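D-alanyl transferase DltD (Enterococcus faecium TX0133A04, PDB 6PFX) probably transfers D-alanine to lipoteichoic acid in the cell wall of this Gram-positive bacterium. Local coordinates at residues A[49-54]-A[204-209]. Numbering follows the deposited sequence.
Sequences SRISPF and QKIDHE
I51 points from its loop toward helix 203-210, where K205, I206 and E209 close round it. Its CG2 branch, set anti to the backbone N, does most of the touching: it meets CG1 of I206 at 4.0 Å and, at the same separation, CG of E209. K205 runs extended alongside, its CG and CD against the same CG2 methyl and its CE 3.8 Å from I51 CB. At the end of that reach the ammonium finds the loop backbone, with a weak hydrogen bond from K205 NZ to I51 O of 3.4 Å. One turn further along the helix, E209 bends at chi2 (-67°) and folds its carboxylate back over the loop; CB and CG pack on the carbonyl carbon of S52, while OE1 lies 3.3 Å from P53 CD. That same oxygen takes part in a salt bridge with R212, which also touches P53.

The loop follows strand 39-43 of the parallel sheet, a layout consistent with the SGNH-hydrolase fold, and it leaves close to S46 and H348, probably members of a Ser-His-Asp triad as in SGNH hydrolases. On that side R50 grips S49 OG side-on with NE and NH1, the oxygen near the guanidinium plane, and its NH2 forms a salt bridge with E344. Beyond I51, S52 OG accepts from F54 N (3.1 Å, 162°) in an ST turn, and P53 CB sits over the centre of the F54 ring. Helix 56-62 completes the apolar patch, V58 touching both I51 and I206.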
# COMPACT_ATOMS: atom_id res chain seq x y z
N SER A 49 6.51 8.05 -2.72
CA SER A 49 7.63 8.76 -3.33
C SER A 49 7.56 10.27 -3.15
O SER A 49 8.44 10.98 -3.64
CB SER A 49 7.69 8.45 -4.83
OG SER A 49 6.65 9.13 -5.51
N ARG A 50 6.54 10.79 -2.46
CA ARG A 50 6.39 12.24 -2.32
C ARG A 50 7.30 12.71 -1.19
O ARG A 50 6.87 13.00 -0.07
CB ARG A 50 4.93 12.63 -2.07
CG ARG A 50 3.92 12.16 -3.12
CD ARG A 50 4.25 12.67 -4.52
NE ARG A 50 5.38 11.96 -5.14
CZ ARG A 50 6.17 12.48 -6.07
NH1 ARG A 50 7.17 11.77 -6.57
NH2 ARG A 50 5.97 13.73 -6.49
N ILE A 51 8.59 12.82 -1.49
CA ILE A 51 9.57 13.25 -0.50
C ILE A 51 9.46 14.77 -0.32
O ILE A 51 9.70 15.54 -1.26
CB ILE A 51 11.01 12.86 -0.88
CG1 ILE A 51 11.10 11.38 -1.26
CG2 ILE A 51 11.97 13.17 0.29
CD1 ILE A 51 11.07 10.43 -0.10
N SER A 52 9.10 15.19 0.88
CA SER A 52 9.02 16.57 1.31
C SER A 52 9.52 16.57 2.75
O SER A 52 9.81 15.49 3.30
CB SER A 52 7.59 17.07 1.27
OG SER A 52 6.85 16.56 2.37
N PRO A 53 9.61 17.72 3.41
CA PRO A 53 10.05 17.71 4.81
C PRO A 53 9.16 16.88 5.73
O PRO A 53 9.61 16.51 6.82
CB PRO A 53 10.05 19.20 5.20
CG PRO A 53 10.22 19.92 3.89
CD PRO A 53 9.46 19.09 2.88
N PHE A 54 7.93 16.53 5.30
CA PHE A 54 6.94 15.87 6.16
C PHE A 54 6.75 14.39 5.85
O PHE A 54 6.01 13.71 6.57
CB PHE A 54 5.61 16.63 6.07
CG PHE A 54 5.81 18.10 6.20
CD1 PHE A 54 6.08 18.65 7.44
CD2 PHE A 54 5.88 18.90 5.08
CE1 PHE A 54 6.37 20.00 7.57
CE2 PHE A 54 6.14 20.25 5.20
CZ PHE A 54 6.40 20.80 6.44
N GLN A 204 19.76 11.24 -0.66
CA GLN A 204 20.23 12.62 -0.71
C GLN A 204 19.06 13.59 -0.66
O GLN A 204 19.16 14.66 -0.04
CB GLN A 204 21.08 12.85 -1.95
CG GLN A 204 21.69 14.25 -2.02
CD GLN A 204 22.58 14.56 -0.82
OE1 GLN A 204 23.32 13.70 -0.35
NE2 GLN A 204 22.49 15.79 -0.32
N LYS A 205 17.93 13.23 -1.28
CA LYS A 205 16.76 14.09 -1.19
C LYS A 205 16.18 14.09 0.22
O LYS A 205 15.79 15.14 0.74
CB LYS A 205 15.70 13.65 -2.20
CG LYS A 205 14.57 14.64 -2.30
CD LYS A 205 13.56 14.29 -3.36
CE LYS A 205 12.43 15.31 -3.37
NZ LYS A 205 11.28 14.88 -4.20
N ILE A 206 16.13 12.92 0.86
CA ILE A 206 15.69 12.84 2.25
C ILE A 206 16.56 13.72 3.14
O ILE A 206 16.05 14.45 3.99
CB ILE A 206 15.68 11.36 2.71
CG1 ILE A 206 14.63 10.59 1.90
CG2 ILE A 206 15.42 11.24 4.20
CD1 ILE A 206 14.61 9.07 2.11
N ASP A 207 17.89 13.66 2.96
CA ASP A 207 18.78 14.50 3.75
C ASP A 207 18.53 15.98 3.48
O ASP A 207 18.48 16.80 4.41
CB ASP A 207 20.24 14.17 3.45
CG ASP A 207 20.62 12.75 3.84
OD1 ASP A 207 19.76 12.01 4.35
OD2 ASP A 207 21.80 12.38 3.63
N HIS A 208 18.39 16.35 2.21
CA HIS A 208 18.12 17.74 1.86
C HIS A 208 16.86 18.25 2.54
O HIS A 208 16.87 19.29 3.21
CB HIS A 208 18.01 17.88 0.34
CG HIS A 208 17.73 19.27 -0.13
ND1 HIS A 208 16.73 19.56 -1.03
CD2 HIS A 208 18.29 20.45 0.20
CE1 HIS A 208 16.71 20.86 -1.25
NE2 HIS A 208 17.64 21.43 -0.51
N GLU A 209 15.74 17.53 2.37
CA GLU A 209 14.49 17.97 2.96
C GLU A 209 14.58 18.05 4.48
O GLU A 209 13.93 18.90 5.10
CB GLU A 209 13.35 17.06 2.52
CG GLU A 209 13.14 16.98 1.00
CD GLU A 209 12.67 18.28 0.38
OE1 GLU A 209 12.21 19.17 1.12
OE2 GLU A 209 12.75 18.41 -0.86